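Local coordinates for D-3-phosphoglycerate dehydrogenase-related protein (Vibrio cholerae, PDB 4S1V), which probably catalyses the NAD-dependent oxidation or reduction of a D-2-hydroxyacid or its keto acid, as in the phosphoglycerate dehydrogenase family, at residues C[35-38]-C[39-42]. Residues are numbered along the deposited sequence; the frame is centred on the assembly and turned at random.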
ATOM      1  N   VAL C  35      24.095  23.263   3.379  1.00 39.75           N
ATOM      2  CA  VAL C  35      25.453  23.096   2.895  1.00 40.97           C
ATOM      3  C   VAL C  35      26.350  22.641   4.045  1.00 42.88           C
ATOM      4  O   VAL C  35      26.511  23.345   5.045  1.00 44.68           O
ATOM      5  CB  VAL C  35      25.988  24.396   2.245  1.00 39.75           C
ATOM      6  CG1 VAL C  35      27.470  24.275   1.916  1.00 39.64           C
ATOM      7  CG2 VAL C  35      25.190  24.725   0.988  1.00 40.13           C
ATOM      8  N   SER C  36      26.913  21.447   3.898  1.00 44.04           N
ATOM      9  CA  SER C  36      27.878  20.917   4.856  1.00 44.59           C
ATOM     10  C   SER C  36      29.295  20.994   4.283  1.00 44.24           C
ATOM     11  O   SER C  36      30.282  20.912   5.021  1.00 42.49           O
ATOM     12  CB  SER C  36      27.521  19.476   5.217  1.00 45.19           C
ATOM     13  OG  SER C  36      27.313  18.701   4.049  1.00 46.66           O
ATOM     14  N   ASP C  37      29.376  21.142   2.959  1.00 45.16           N
ATOM     15  CA  ASP C  37      30.636  21.334   2.239  1.00 44.52           C
ATOM     16  C   ASP C  37      31.308  22.642   2.681  1.00 42.68           C
ATOM     17  O   ASP C  37      30.926  23.735   2.243  1.00 42.72           O
ATOM     18  CB  ASP C  37      30.370  21.328   0.725  1.00 45.18           C
ATOM     19  CG  ASP C  37      31.650  21.339  -0.116  1.00 46.19           C
ATOM     20  OD1 ASP C  37      32.749  21.608   0.414  1.00 44.51           O
ATOM     21  OD2 ASP C  37      31.547  21.078  -1.334  1.00 48.77           O
ATOM     22  N   GLU C  38      32.310  22.514   3.549  1.00 40.79           N
ATOM     23  CA  GLU C  38      32.974  23.670   4.156  1.00 41.95           C
ATOM     24  C   GLU C  38      33.677  24.552   3.129  1.00 42.64           C
ATOM     25  O   GLU C  38      33.822  25.754   3.343  1.00 43.89           O
ATOM     26  CB  GLU C  38      33.944  23.236   5.260  1.00 42.35           C
ATOM     27  CG  GLU C  38      33.287  22.410   6.359  1.00 43.50           C
ATOM     28  CD  GLU C  38      34.072  22.377   7.661  1.00 43.18           C
ATOM     29  OE1 GLU C  38      35.264  21.999   7.665  1.00 42.01           O
ATOM     30  OE2 GLU C  38      33.475  22.710   8.702  1.00 44.27           O
ATOM     31  N   THR C  39      34.097  23.951   2.014  1.00 42.61           N
ATOM     32  CA  THR C  39      34.665  24.695   0.890  1.00 42.26           C
ATOM     33  C   THR C  39      33.641  25.709   0.355  1.00 42.16           C
ATOM     34  O   THR C  39      33.959  26.889   0.186  1.00 41.21           O
ATOM     35  CB  THR C  39      35.151  23.739  -0.232  1.00 43.24           C
ATOM     36  OG1 THR C  39      36.164  22.863   0.282  1.00 42.40           O
ATOM     37  CG2 THR C  39      35.715  24.514  -1.403  1.00 43.77           C
ATOM     38  N   VAL C  40      32.414  25.245   0.117  1.00 42.77           N
ATOM     39  CA  VAL C  40      31.315  26.102  -0.345  1.00 41.51           C
ATOM     40  C   VAL C  40      30.943  27.147   0.708  1.00 41.48           C
ATOM     41  O   VAL C  40      30.673  28.305   0.367  1.00 39.37           O
ATOM     42  CB  VAL C  40      30.068  25.277  -0.745  1.00 40.97           C
ATOM     43  CG1 VAL C  40      28.909  26.183  -1.130  1.00 41.79           C
ATOM     44  CG2 VAL C  40      30.400  24.341  -1.901  1.00 44.03           C
ATOM     45  N   LEU C  41      30.946  26.732   1.976  1.00 40.17           N
ATOM     46  CA  LEU C  41      30.602  27.616   3.092  1.00 40.12           C
ATOM     47  C   LEU C  41      31.599  28.750   3.259  1.00 39.35           C
ATOM     48  O   LEU C  41      31.201  29.905   3.391  1.00 37.95           O
ATOM     49  CB  LEU C  41      30.491  26.839   4.408  1.00 39.50           C
ATOM     50  CG  LEU C  41      29.134  26.250   4.797  1.00 40.76           C
ATOM     51  CD1 LEU C  41      29.297  25.405   6.051  1.00 39.39           C
ATOM     52  CD2 LEU C  41      28.086  27.337   5.011  1.00 40.58           C
ATOM     53  N   ILE C  42      32.888  28.411   3.258  1.00 40.67           N
ATOM     54  CA  ILE C  42      33.959  29.406   3.325  1.00 39.58           C
ATOM     55  C   ILE C  42      33.842  30.398   2.172  1.00 40.43           C
ATOM     56  O   ILE C  42      33.873  31.613   2.388  1.00 39.80           O
ATOM     57  CB  ILE C  42      35.356  28.744   3.370  1.00 39.68           C
ATOM     58  CG1 ILE C  42      35.613  28.156   4.763  1.00 39.23           C
ATOM     59  CG2 ILE C  42      36.456  29.739   3.006  1.00 39.47           C
ATOM     60  CD1 ILE C  42      36.586  26.995   4.776  1.00 39.67           C
TER
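Asp37 sits at the N-cap of helix 38-45 and turns its carboxylate toward the amide end of the first turn. Its CG stands anti to the backbone N (chi1 -172°), which carries OD1 to 3.1 Å from the amide N of Thr39; the N-H...O angle of 130° makes this capping bond a weak one. The two side chains run obliquely to one another, OD1 also lying against CB of Thr39. The second carboxylate oxygen, OD2, faces the valine next in line, 3.5 Å from Val40 CG2, and the Asp37 and Val40 side chains meet at roughly a right angle. Two main-chain bonds define the turn: Leu41 N to Asp37 O at 3.0 Å, and the straighter Ile42 N to Glu38 O at 2.8 Å (169°).

An apolar contact accompanies the cap. From the preceding loop, Val35 sets its CG1 methyl against two helix side chains, 3.9 Å from both Val40 CB and Leu41 CG. It crosses Val40 nearly perpendicularly but runs antiparallel alongside Leu41, while Leu41 CD1 rests 3.6 Å from Val35 O. Val35, two residues before the N-cap, thus makes a staple-like apolar contact, one residue further out than the N'–N4 pair of the classical hydrophobic staple.

The side chain of Glu38 leaves the backbone away from the 39-42 segment, and Thr61 OG1 and Asn63 ND2 hydrogen-bond its OE2 and OE1. Leu41 and Ile42 both pack on Leu64, so the start of helix 38-45, reached by the loop from strand 27-30, outermost in this chain's five-stranded parallel sheet, lies against helix 62-66.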